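Local coordinates for protein cysteine synthase (Helicobacter pylori, PDB 6AHI) that uses pyridoxal 5'-phosphate to make L-cysteine and acetate from O-acetyl-L-serine and hydrogen sulfide, and also has cystathionine beta-synthase activity, at residues I79-V84 with T92-P97; G240-S245 with A275-Q280; E56-G61 with I86-K91. All coordinates share one frame; numbering follows the deposited sequence.

How the contacts relate
Following the chain from the N terminus, helix 48-60 comes first and supplies 56-61 to contact 3. Strand 68-72 and helix 76-85 follow, and that helix carries 79-84 of contact 1. The connection 86-91 then packs back on 56-61 and closes contact 3. Strand 91-97 comes next, and its residues 92-97 close contact 1. Contacts 1 and 3 therefore cross along the chain, and their centres are about 14 Å apart. Contact 2 comes later, in series with both. It joins edge strand 240-244 of the six-stranded sheet to helix 266-281, and it lies on the opposite side of the chain's centre, about 32 Å from contact 1 between centres.

Contact 1: residues I79-V84 with T92-P97; sequences IALALV and TIFVVP
The far end of the F94 ring rests against the helix residues L81 and A82. The closest approach is from F94 CZ to L81 CB, 3.6 Å. The neighbouring ring atom F94 CE1 lies 4.0 Å from L81 CD1, so both the base and one branch of the leucine touch the ring. On the other side of CZ, F94 CE2 meets the methyl CB of A82 at 4.0 Å. The ring thus reaches two successive helix residues. F94 sets CG beside its own backbone N (chi1 -58°), which carries the ring off the strand to the helix. The two side chains L81 and F94 meet obliquely. T92 adds a looser fringe: its CG2 is 4.3 Å from L81 O. No hydrogen bond links the two segments, and the touching residues are all buried. The side chain of F94 also packs on M108 of helix 102-110 and on E71 of strand 68-72. Helix 79-84 and strand 92-97 run almost antiparallel, at 173°, with axes 9.2 Å apart at their closest. This is the helix-on-strand packing of a beta-alpha-beta crossover, here strand 68-72, helix 76-85 and strand 91-97, in the four-stranded parallel sheet of this PLP-dependent enzyme.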
loop_
_atom_site.group_PDB
_atom_site.type_symbol
_atom_site.label_atom_id
_atom_site.label_comp_id
_atom_site.label_asym_id
_atom_site.label_seq_id
_atom_site.Cartn_x
_atom_site.Cartn_y
_atom_site.Cartn_z
ATOM N N ILE A 79 -3.627 13.137 4.146
ATOM C CA ILE A 79 -2.628 12.099 4.357
ATOM C C ILE A 79 -1.295 12.566 3.772
ATOM O O ILE A 79 -0.243 12.457 4.422
ATOM C CB ILE A 79 -3.113 10.765 3.775
ATOM C CG1 ILE A 79 -4.331 10.250 4.539
ATOM C CG2 ILE A 79 -1.990 9.740 3.749
ATOM C CD1 ILE A 79 -5.009 9.081 3.876
ATOM N N ALA A 80 -1.342 13.073 2.529
ATOM C CA ALA A 80 -0.153 13.474 1.800
ATOM C C ALA A 80 0.574 14.595 2.539
ATOM O O ALA A 80 1.802 14.538 2.713
ATOM C CB ALA A 80 -0.533 13.906 0.414
ATOM N N LEU A 81 -0.188 15.596 3.000
ATOM C CA LEU A 81 0.433 16.734 3.669
ATOM C C LEU A 81 1.035 16.301 5.007
ATOM O O LEU A 81 2.138 16.750 5.341
ATOM C CB LEU A 81 -0.572 17.869 3.819
ATOM C CG LEU A 81 -0.835 18.625 2.523
ATOM C CD1 LEU A 81 -2.032 19.550 2.685
ATOM C CD2 LEU A 81 0.396 19.409 2.094
ATOM N N ALA A 82 0.324 15.440 5.746
ATOM C CA ALA A 82 0.796 14.975 7.037
ATOM C C ALA A 82 2.099 14.178 6.854
ATOM O O ALA A 82 3.046 14.361 7.608
ATOM C CB ALA A 82 -0.261 14.148 7.725
ATOM N N LEU A 83 2.130 13.333 5.823
ATOM C CA LEU A 83 3.309 12.475 5.554
ATOM C C LEU A 83 4.542 13.336 5.252
ATOM O O LEU A 83 5.611 13.138 5.853
ATOM C CB LEU A 83 2.959 11.528 4.405
ATOM C CG LEU A 83 4.064 10.559 3.994
ATOM C CD1 LEU A 83 4.521 9.740 5.162
ATOM C CD2 LEU A 83 3.559 9.633 2.908
ATOM N N VAL A 84 4.364 14.360 4.411
ATOM C CA VAL A 84 5.458 15.202 3.966
ATOM C C VAL A 84 5.881 16.134 5.114
ATOM O O VAL A 84 7.039 16.430 5.252
ATOM C CB VAL A 84 5.071 15.977 2.691
ATOM C CG1 VAL A 84 6.121 17.006 2.298
ATOM C CG2 VAL A 84 4.798 15.035 1.530
ATOM N N THR A 92 0.187 20.167 11.369
ATOM C CA THR A 92 -0.888 20.167 10.378
ATOM C C THR A 92 -2.251 20.099 11.086
ATOM O O THR A 92 -2.396 19.425 12.097
ATOM C CB THR A 92 -0.748 18.994 9.400
ATOM O OG1 THR A 92 -0.765 17.778 10.154
ATOM C CG2 THR A 92 0.521 19.055 8.579
ATOM N N ILE A 93 -3.246 20.791 10.514
ATOM C CA ILE A 93 -4.643 20.718 10.953
ATOM C C ILE A 93 -5.501 20.423 9.718
ATOM O O ILE A 93 -5.404 21.132 8.727
ATOM C CB ILE A 93 -5.093 22.021 11.667
ATOM C CG1 ILE A 93 -4.186 22.396 12.837
ATOM C CG2 ILE A 93 -6.531 21.901 12.122
ATOM C CD1 ILE A 93 -4.246 23.855 13.222
ATOM N N PHE A 94 -6.305 19.357 9.768
ATOM C CA PHE A 94 -7.206 19.051 8.666
ATOM C C PHE A 94 -8.659 19.175 9.142
ATOM O O PHE A 94 -9.025 18.734 10.235
ATOM C CB PHE A 94 -6.864 17.701 8.038
ATOM C CG PHE A 94 -5.445 17.674 7.545
ATOM C CD1 PHE A 94 -5.013 18.561 6.577
ATOM C CD2 PHE A 94 -4.522 16.797 8.077
ATOM C CE1 PHE A 94 -3.702 18.557 6.128
ATOM C CE2 PHE A 94 -3.204 16.810 7.650
ATOM C CZ PHE A 94 -2.792 17.702 6.693
ATOM N N VAL A 95 -9.473 19.827 8.298
ATOM C CA VAL A 95 -10.897 19.976 8.546
ATOM C C VAL A 95 -11.635 19.036 7.593
ATOM O O VAL A 95 -11.530 19.157 6.374
ATOM C CB VAL A 95 -11.360 21.433 8.394
ATOM C CG1 VAL A 95 -12.782 21.584 8.913
ATOM C CG2 VAL A 95 -10.417 22.395 9.103
ATOM N N VAL A 96 -12.329 18.064 8.194
ATOM C CA VAL A 96 -12.925 16.944 7.490
ATOM C C VAL A 96 -14.375 16.821 7.938
ATOM O O VAL A 96 -14.637 16.754 9.137
ATOM C CB VAL A 96 -12.157 15.645 7.788
ATOM C CG1 VAL A 96 -12.796 14.446 7.094
ATOM C CG2 VAL A 96 -10.685 15.774 7.392
ATOM N N PRO A 97 -15.332 16.759 7.002
ATOM C CA PRO A 97 -16.729 16.546 7.346
ATOM C C PRO A 97 -16.832 15.224 8.102
ATOM O O PRO A 97 -16.344 14.259 7.629
ATOM C CB PRO A 97 -17.369 16.314 5.976
ATOM C CG PRO A 97 -16.529 17.134 5.072
ATOM C CD PRO A 97 -15.122 16.917 5.576
#

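Contact 2: residues G240-S245 with A275-Q280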
loop_
_atom_site.group_PDB
_atom_site.type_symbol
_atom_site.label_atom_id
_atom_site.label_comp_id
_atom_site.label_asym_id
_atom_site.label_seq_id
_atom_site.Cartn_x
_atom_site.Cartn_y
_atom_site.Cartn_z
ATOM N N GLY A 240 -13.578 16.016 -24.282
ATOM C CA GLY A 240 -14.807 15.497 -23.734
ATOM C C GLY A 240 -14.681 15.125 -22.274
ATOM O O GLY A 240 -13.601 15.125 -21.732
ATOM N N PHE A 241 -15.848 14.931 -21.642
ATOM C CA PHE A 241 -15.998 14.360 -20.329
ATOM C C PHE A 241 -16.754 13.045 -20.473
ATOM O O PHE A 241 -17.612 12.903 -21.347
ATOM C CB PHE A 241 -16.752 15.294 -19.386
ATOM C CG PHE A 241 -16.070 16.625 -19.228
ATOM C CD1 PHE A 241 -14.910 16.744 -18.491
ATOM C CD2 PHE A 241 -16.552 17.749 -19.873
ATOM C CE1 PHE A 241 -14.253 17.960 -18.398
ATOM C CE2 PHE A 241 -15.903 18.968 -19.754
ATOM C CZ PHE A 241 -14.765 19.075 -19.004
ATOM N N GLU A 242 -16.405 12.085 -19.618
ATOM C CA GLU A 242 -17.033 10.800 -19.589
ATOM C C GLU A 242 -17.724 10.659 -18.219
ATOM O O GLU A 242 -17.043 10.785 -17.184
ATOM C CB GLU A 242 -15.962 9.750 -19.897
ATOM C CG GLU A 242 -16.515 8.385 -20.247
ATOM C CD GLU A 242 -17.186 8.267 -21.613
ATOM O OE1 GLU A 242 -16.503 8.440 -22.622
ATOM O OE2 GLU A 242 -18.412 8.019 -21.648
ATOM N N THR A 243 -19.041 10.416 -18.226
ATOM C CA THR A 243 -19.838 10.231 -17.014
ATOM C C THR A 243 -19.999 8.736 -16.768
ATOM O O THR A 243 -20.546 8.038 -17.607
ATOM C CB THR A 243 -21.239 10.856 -17.110
ATOM O OG1 THR A 243 -21.123 12.221 -17.485
ATOM C CG2 THR A 243 -22.014 10.771 -15.814
ATOM N N ILE A 244 -19.509 8.266 -15.618
ATOM C CA ILE A 244 -19.506 6.842 -15.258
ATOM C C ILE A 244 -20.493 6.621 -14.117
ATOM O O ILE A 244 -20.424 7.266 -13.085
ATOM C CB ILE A 244 -18.085 6.404 -14.873
ATOM C CG1 ILE A 244 -17.087 6.705 -15.992
ATOM C CG2 ILE A 244 -18.059 4.947 -14.467
ATOM C CD1 ILE A 244 -17.405 6.047 -17.304
ATOM N N SER A 245 -21.418 5.690 -14.325
ATOM C CA SER A 245 -22.345 5.286 -13.260
ATOM C C SER A 245 -21.574 4.578 -12.143
ATOM O O SER A 245 -20.501 4.015 -12.369
ATOM C CB SER A 245 -23.418 4.414 -13.815
ATOM O OG SER A 245 -22.895 3.172 -14.242
ATOM N N ALA A 275 -11.306 5.017 -19.826
ATOM C CA ALA A 275 -10.185 4.769 -20.714
ATOM C C ALA A 275 -10.543 3.660 -21.702
ATOM O O ALA A 275 -10.118 3.722 -22.840
ATOM C CB ALA A 275 -8.961 4.435 -19.916
ATOM N N LEU A 276 -11.295 2.651 -21.260
ATOM C CA LEU A 276 -11.729 1.555 -22.120
ATOM C C LEU A 276 -12.663 2.070 -23.216
ATOM O O LEU A 276 -12.528 1.703 -24.376
ATOM C CB LEU A 276 -12.420 0.525 -21.226
ATOM C CG LEU A 276 -12.416 -0.923 -21.668
ATOM C CD1 LEU A 276 -10.981 -1.374 -21.943
ATOM C CD2 LEU A 276 -13.074 -1.789 -20.589
ATOM N N LYS A 277 -13.597 2.954 -22.849
ATOM C CA LYS A 277 -14.491 3.599 -23.817
ATOM C C LYS A 277 -13.720 4.450 -24.821
ATOM O O LYS A 277 -13.978 4.379 -26.050
ATOM C CB LYS A 277 -15.557 4.419 -23.084
ATOM C CG LYS A 277 -16.581 3.546 -22.368
ATOM C CD LYS A 277 -17.642 4.343 -21.654
ATOM C CE LYS A 277 -18.417 3.470 -20.715
ATOM N NZ LYS A 277 -19.482 4.249 -20.050
ATOM N N GLU A 278 -12.718 5.185 -24.338
ATOM C CA GLU A 278 -11.888 5.973 -25.214
ATOM C C GLU A 278 -11.084 5.047 -26.159
ATOM O O GLU A 278 -11.051 5.303 -27.376
ATOM C CB GLU A 278 -11.049 6.957 -24.398
ATOM C CG GLU A 278 -10.008 7.730 -25.205
ATOM C CD GLU A 278 -10.499 8.869 -26.098
ATOM O OE1 GLU A 278 -11.714 8.966 -26.341
ATOM O OE2 GLU A 278 -9.640 9.645 -26.594
ATOM N N ALA A 279 -10.428 4.007 -25.635
ATOM C CA ALA A 279 -9.641 3.099 -26.506
ATOM C C ALA A 279 -10.543 2.494 -27.595
ATOM O O ALA A 279 -10.128 2.372 -28.749
ATOM C CB ALA A 279 -8.973 1.997 -25.721
ATOM N N GLN A 280 -11.793 2.176 -27.224
ATOM C CA GLN A 280 -12.708 1.495 -28.124
ATOM C C GLN A 280 -13.158 2.417 -29.260
ATOM O O GLN A 280 -13.582 1.901 -30.279
ATOM C CB GLN A 280 -13.902 0.923 -27.357
ATOM C CG GLN A 280 -13.551 -0.383 -26.656
ATOM C CD GLN A 280 -14.627 -0.848 -25.706
ATOM O OE1 GLN A 280 -15.601 -0.148 -25.460
ATOM N NE2 GLN A 280 -14.472 -2.060 -25.190
#
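E242 on strand 240-244 and K277 on helix 266-281 have the nearest CA atoms of the two backbones, 8.7 Å apart, and no hydrogen bond joins the segments. In the alpha/beta fold of this enzyme, helix 266-281 packs on the six-stranded mixed sheet, and here it meets the outermost strand, 240-244. K277 makes every close approach from the helix. Its chain is extended beyond CG and runs at a slant past the side chain of E242. E242 OE2 lies 3.8 Å from K277 CD, so the carboxylate rests on the aliphatic part of the lysine. The charged ends are farther apart, with E242 OE2 4.2 Å from K277 NZ, beyond a salt bridge. The opposite charges may still attract weakly. Each has another partner: E242 OE1 forms a salt bridge with R281, and K277 NZ forms one with E248 of helix 246-260. E242 can fold over the lysine because its CG is anti to the backbone N (chi1 -165°) and its chain bends at chi2 (72°). Next to K277, E278 pairs with R200 and R281. R281 therefore receives carboxylates from both the strand and the helix. I244 is the buried member of the touching group. Its side chain also packs on V204 of strand 200-206 and V273 of the helix. At the end of the strand, S245 is the N-cap of helix 246-260, its OG accepting from E248 N. Across the contact, the methyl I244 CD1 meets the ammonium of K277 tip to tip, with CD1 to NZ at 3.9 Å.

Contact 3: residues E56-G61 with I86-K91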
loop_
_atom_site.group_PDB
_atom_site.type_symbol
_atom_site.label_atom_id
_atom_site.label_comp_id
_atom_site.label_asym_id
_atom_site.label_seq_id
_atom_site.Cartn_x
_atom_site.Cartn_y
_atom_site.Cartn_z
ATOM N N GLU A 56 7.655 24.004 -2.386
ATOM C CA GLU A 56 7.570 25.338 -2.980
ATOM C C GLU A 56 7.272 26.384 -1.910
ATOM O O GLU A 56 7.748 27.496 -2.022
ATOM C CB GLU A 56 6.520 25.392 -4.090
ATOM C CG GLU A 56 6.903 24.551 -5.292
ATOM C CD GLU A 56 8.300 24.797 -5.862
ATOM O OE1 GLU A 56 8.576 25.945 -6.295
ATOM O OE2 GLU A 56 9.111 23.831 -5.885
ATOM N N GLY A 57 6.487 26.017 -0.894
ATOM C CA GLY A 57 6.187 26.897 0.243
ATOM C C GLY A 57 7.450 27.398 0.938
ATOM O O GLY A 57 7.561 28.594 1.267
ATOM N N PHE A 58 8.399 26.481 1.175
ATOM C CA PHE A 58 9.704 26.830 1.737
ATOM C C PHE A 58 10.464 27.763 0.778
ATOM O O PHE A 58 11.147 28.671 1.220
ATOM C CB PHE A 58 10.513 25.576 2.081
ATOM C CG PHE A 58 10.213 24.983 3.434
ATOM C CD1 PHE A 58 10.629 25.621 4.598
ATOM C CD2 PHE A 58 9.529 23.782 3.551
ATOM C CE1 PHE A 58 10.362 25.067 5.842
ATOM C CE2 PHE A 58 9.261 23.231 4.794
ATOM C CZ PHE A 58 9.681 23.872 5.939
ATOM N N LYS A 59 10.262 27.538 -0.506
ATOM C CA LYS A 59 10.972 28.282 -1.567
ATOM C C LYS A 59 10.473 29.724 -1.660
ATOM O O LYS A 59 11.299 30.597 -1.842
ATOM C CB LYS A 59 10.689 27.572 -2.890
ATOM C CG LYS A 59 11.902 27.336 -3.765
ATOM C CD LYS A 59 13.115 26.907 -2.999
ATOM C CE LYS A 59 13.775 25.683 -3.593
ATOM N NZ LYS A 59 13.205 25.351 -4.919
ATOM N N THR A 60 9.161 29.926 -1.555
ATOM C CA THR A 60 8.554 31.268 -1.702
ATOM C C THR A 60 8.484 31.989 -0.356
ATOM O O THR A 60 8.198 33.190 -0.348
ATOM C CB THR A 60 7.080 31.143 -2.087
ATOM O OG1 THR A 60 6.459 30.430 -1.025
ATOM C CG2 THR A 60 6.850 30.435 -3.398
ATOM N N GLY A 61 8.699 31.276 0.740
ATOM C CA GLY A 61 8.591 31.924 2.052
ATOM C C GLY A 61 7.186 31.798 2.591
ATOM O O GLY A 61 6.921 32.348 3.643
ATOM N N ILE A 86 6.264 15.546 8.175
ATOM C CA ILE A 86 7.108 14.851 9.171
ATOM C C ILE A 86 8.584 15.246 9.023
ATOM O O ILE A 86 9.237 15.574 10.009
ATOM C CB ILE A 86 6.895 13.329 9.091
ATOM C CG1 ILE A 86 5.485 12.977 9.572
ATOM C CG2 ILE A 86 7.976 12.609 9.887
ATOM C CD1 ILE A 86 5.092 11.542 9.396
ATOM N N LYS A 87 9.091 15.249 7.788
ATOM C CA LYS A 87 10.506 15.479 7.548
ATOM C C LYS A 87 10.935 16.810 8.159
ATOM O O LYS A 87 11.988 16.882 8.755
ATOM C CB LYS A 87 10.833 15.451 6.053
ATOM C CG LYS A 87 12.308 15.627 5.715
ATOM C CD LYS A 87 12.577 15.535 4.225
ATOM C CE LYS A 87 14.041 15.724 3.867
ATOM N NZ LYS A 87 14.288 15.455 2.429
ATOM N N HIS A 88 10.100 17.856 8.013
ATOM C CA HIS A 88 10.448 19.208 8.491
ATOM C C HIS A 88 9.737 19.538 9.806
ATOM O O HIS A 88 9.731 20.690 10.203
ATOM C CB HIS A 88 10.154 20.277 7.427
ATOM C CG HIS A 88 10.583 19.896 6.048
ATOM N ND1 HIS A 88 9.736 19.234 5.171
ATOM C CD2 HIS A 88 11.770 20.021 5.410
ATOM C CE1 HIS A 88 10.369 19.000 4.031
ATOM N NE2 HIS A 88 11.628 19.464 4.162
ATOM N N HIS A 89 9.164 18.532 10.476
ATOM C CA HIS A 89 8.536 18.669 11.794
ATOM C C HIS A 89 7.439 19.754 11.778
ATOM O O HIS A 89 7.267 20.448 12.756
ATOM C CB HIS A 89 9.601 18.956 12.878
ATOM C CG HIS A 89 10.595 17.860 13.098
ATOM N ND1 HIS A 89 10.475 16.956 14.125
ATOM C CD2 HIS A 89 11.725 17.517 12.436
ATOM C CE1 HIS A 89 11.471 16.081 14.077
ATOM N NE2 HIS A 89 12.250 16.404 13.046
ATOM N N LEU A 90 6.691 19.894 10.681
ATOM C CA LEU A 90 5.599 20.870 10.606
ATOM C C LEU A 90 4.332 20.285 11.246
ATOM O O LEU A 90 3.956 19.151 10.980
ATOM C CB LEU A 90 5.312 21.221 9.144
ATOM C CG LEU A 90 6.430 21.916 8.374
ATOM C CD1 LEU A 90 5.992 22.203 6.936
ATOM C CD2 LEU A 90 6.856 23.194 9.073
ATOM N N LYS A 91 3.615 21.114 12.006
ATOM C CA LYS A 91 2.254 20.784 12.484
ATOM C C LYS A 91 1.232 21.001 11.353
ATOM O O LYS A 91 1.374 21.903 10.519
ATOM C CB LYS A 91 1.882 21.618 13.718
ATOM C CG LYS A 91 2.621 21.256 14.998
ATOM C CD LYS A 91 2.487 19.796 15.385
ATOM C CE LYS A 91 3.146 19.495 16.707
ATOM N NZ LYS A 91 3.217 18.044 16.976
#
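F58, near the end of helix 48-60, meets H88 and L90 across the contact, and its ring makes all the close approaches from its segment. The tight part is at one end of this ring. F58 CE2 sits over one face of the H88 imidazole, 3.8 Å from H88 CG and offset toward the rim. The next ring atom, F58 CZ, is 3.9 Å from H88 CB. The two rings are inclined at 47° with centroids 5.0 Å apart, an oblique aromatic pair. K87 CB lies against the opposite face of the imidazole, so the histidine ring is held between its own neighbour and the phenylalanine. The side chains of L90 and F58 reach toward each other from their two segments, with L90 CD1 4.0 Å from F58 CE2. F58 CE2 is thus shared between the histidine and the leucine. With chi1 at -85°, F58 has CG beside its backbone N and sends its ring out from the helix toward the connection. L90 is buried. The outer side is looser: F58 and H88 are only partly buried, and the exposed K59 and T60 beside F58 on the helix make no contact across. No hydrogen bond crosses, and the nearest CA atoms, those of F58 and H88, are 10.2 Å apart. The connection begins with a Schellman motif that ends helix 76-85. H89, with positive phi, is its C-prime residue; H89 N bonds to I86 O (3.0 Å), and L90 N pairs with the O of the residue just before I86. I63 touches both F58 and L90, and Q8 touches H88. The contact sets the C-terminal end of helix 48-60 against the turn that leads from helix 76-85 into strand 91-97.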